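Hypothetical protein (Lactobacillus plantarum, PDB 2IAY) is of unknown function but may represent a new fold and probably has a role in amino-acid metabolism. Local coordinates at residues 55-60 with 83-88. Numbering follows the deposited sequence.
Sequences AAFKLK and ANIFKN. With GOL (glycerol), chain C.
Phe57 carries this contact from the strand side, its ring lying against the methyls of Ala83 and Ile85 in the loop that leads to helix 92-107. Ala56 and Phe57 together face Leu47 of strand 41-47, a classic beta bulge. With CG of Phe57 anti to its own carbonyl carbon (chi1 -52°), the ring reaches across to the loop. CG2 of Ile85 sits over one face, 3.5 Å from the ring centroid and only 9° off the normal, a well-centred CH-pi contact. Ala83 comes in obliquely, its CB 3.5 Å from Phe57 CD1. His91 adds an edge-to-face ring contact, and Ala94 of the helix also touches Phe57. Next along, Lys58 leaves the loop alone: its NZ donates a 3.0 Å hydrogen bond to O2 of a glycerol, probably from the crystallisation liquor, and forms a salt bridge with Glu44.

Back in the loop, the turn through Ile85 is held by Asn84, whose OD1 accepts from Phe86 N at 3.0 Å, in the carbonyl plane, forming an Asx turn, and from Lys87 N at 2.9 Å, from above that plane, completing the wider Asx motif. Within the turn, Ile85 CG1 lies over one face of the Phe86 ring, offset toward its rim. An alanine in place of Phe57 would remove the ring and is likely to open a gap beside Ala83, with Ile85 CG2 losing its aromatic face. No hydrogen bond crosses between 55-60 and 83-88, so the packing of this loop on strand 57-63 of the four-stranded antiparallel sheet depends on buried apolar shape rather than directional bonds.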
loop_
_atom_site.group_PDB
_atom_site.type_symbol
_atom_site.label_atom_id
_atom_site.label_comp_id
_atom_site.label_asym_id
_atom_site.label_seq_id
_atom_site.Cartn_x
_atom_site.Cartn_y
_atom_site.Cartn_z
ATOM N N ALA A 55 14.352 -7.783 -2.288
ATOM C CA ALA A 55 13.109 -7.909 -1.513
ATOM C C ALA A 55 12.357 -9.169 -1.877
ATOM O O ALA A 55 12.316 -9.552 -3.053
ATOM C CB ALA A 55 12.217 -6.694 -1.776
ATOM N N ALA A 56 11.698 -9.794 -0.910
ATOM C CA ALA A 56 10.755 -10.853 -1.240
ATOM C C ALA A 56 9.531 -10.267 -1.983
ATOM O O ALA A 56 9.029 -10.826 -2.944
ATOM C CB ALA A 56 10.303 -11.559 0.003
ATOM N N PHE A 57 9.083 -9.103 -1.515
ATOM C CA PHE A 57 7.885 -8.464 -2.033
ATOM C C PHE A 57 8.069 -6.953 -1.958
ATOM O O PHE A 57 8.941 -6.472 -1.257
ATOM C CB PHE A 57 6.617 -8.871 -1.228
ATOM C CG PHE A 57 6.433 -10.344 -1.081
ATOM C CD1 PHE A 57 5.995 -11.109 -2.164
ATOM C CD2 PHE A 57 6.739 -10.982 0.100
ATOM C CE1 PHE A 57 5.863 -12.447 -2.041
ATOM C CE2 PHE A 57 6.561 -12.350 0.223
ATOM C CZ PHE A 57 6.143 -13.069 -0.846
ATOM N N LYS A 58 7.177 -6.233 -2.627
ATOM C CA LYS A 58 7.023 -4.797 -2.411
ATOM C C LYS A 58 5.576 -4.479 -2.211
ATOM O O LYS A 58 4.677 -5.097 -2.813
ATOM C CB LYS A 58 7.560 -3.982 -3.570
ATOM C CG LYS A 58 9.054 -4.303 -3.824
ATOM C CD LYS A 58 9.681 -3.427 -4.862
ATOM C CE LYS A 58 11.241 -3.427 -4.761
ATOM N NZ LYS A 58 11.705 -2.018 -4.890
ATOM N N LEU A 59 5.336 -3.490 -1.375
ATOM C CA LEU A 59 4.042 -2.865 -1.217
ATOM C C LEU A 59 4.064 -1.558 -2.016
ATOM O O LEU A 59 4.962 -0.750 -1.850
ATOM C CB LEU A 59 3.842 -2.532 0.256
ATOM C CG LEU A 59 2.620 -1.696 0.603
ATOM C CD1 LEU A 59 1.280 -2.395 0.235
ATOM C CD2 LEU A 59 2.688 -1.348 2.070
ATOM N N LYS A 60 3.084 -1.388 -2.905
ATOM C CA LYS A 60 2.924 -0.183 -3.681
ATOM C C LYS A 60 1.533 0.407 -3.476
ATOM O O LYS A 60 0.536 -0.312 -3.528
ATOM C CB LYS A 60 3.160 -0.476 -5.164
ATOM C CG LYS A 60 4.542 -1.005 -5.464
ATOM C CD LYS A 60 4.824 -1.228 -6.944
ATOM C CE LYS A 60 4.868 0.071 -7.714
ATOM N N ALA A 83 1.741 -10.692 -6.213
ATOM C CA ALA A 83 2.082 -11.627 -5.167
ATOM C C ALA A 83 0.957 -11.684 -4.174
ATOM O O ALA A 83 0.248 -10.694 -3.942
ATOM C CB ALA A 83 3.373 -11.203 -4.465
ATOM N N ASN A 84 0.867 -12.825 -3.530
ATOM C CA ASN A 84 -0.087 -13.094 -2.444
ATOM C C ASN A 84 0.729 -13.461 -1.232
ATOM O O ASN A 84 1.294 -14.547 -1.164
ATOM C CB ASN A 84 -1.007 -14.263 -2.856
ATOM C CG ASN A 84 -2.095 -14.587 -1.843
ATOM O OD1 ASN A 84 -1.903 -14.418 -0.645
ATOM N ND2 ASN A 84 -3.217 -15.141 -2.321
ATOM N N ILE A 85 0.847 -12.519 -0.294
ATOM C CA ILE A 85 1.690 -12.760 0.873
ATOM C C ILE A 85 0.929 -13.435 2.013
ATOM O O ILE A 85 1.535 -13.701 3.062
ATOM C CB ILE A 85 2.413 -11.425 1.306
ATOM C CG1 ILE A 85 1.491 -10.479 2.025
ATOM C CG2 ILE A 85 3.082 -10.713 0.131
ATOM C CD1 ILE A 85 2.248 -9.319 2.733
ATOM N N PHE A 86 -0.382 -13.640 1.880
ATOM C CA PHE A 86 -1.244 -14.141 2.999
ATOM C C PHE A 86 -1.635 -15.604 2.942
ATOM O O PHE A 86 -1.847 -16.230 3.990
ATOM C CB PHE A 86 -2.545 -13.348 3.062
ATOM C CG PHE A 86 -2.331 -11.919 3.338
ATOM C CD1 PHE A 86 -2.130 -11.479 4.628
ATOM C CD2 PHE A 86 -2.234 -11.006 2.318
ATOM C CE1 PHE A 86 -1.958 -10.174 4.860
ATOM C CE2 PHE A 86 -2.026 -9.705 2.575
ATOM C CZ PHE A 86 -1.875 -9.278 3.856
ATOM N N LYS A 87 -1.792 -16.105 1.720
ATOM C CA LYS A 87 -2.227 -17.490 1.477
ATOM C C LYS A 87 -1.463 -18.496 2.316
ATOM O O LYS A 87 -0.225 -18.526 2.262
ATOM C CB LYS A 87 -2.018 -17.837 0.006
ATOM N N ASN A 88 -2.214 -19.284 3.107
ATOM C CA ASN A 88 -1.679 -20.306 4.005
ATOM C C ASN A 88 -0.670 -19.774 5.016
ATOM O O ASN A 88 0.109 -20.528 5.604
ATOM C CB ASN A 88 -1.082 -21.433 3.183
ATOM C CG ASN A 88 -2.109 -22.154 2.362
ATOM O OD1 ASN A 88 -3.249 -22.366 2.791
ATOM N ND2 ASN A 88 -1.721 -22.500 1.158
HETATM C C1 GOL C . 11.894 1.860 -2.867
HETATM C C2 GOL C . 11.488 0.803 -1.838
HETATM O O2 GOL C . 11.923 -0.449 -2.296
HETATM C C3 GOL C . 12.027 1.160 -0.459
HETATM O O3 GOL C . 11.786 0.193 0.555
#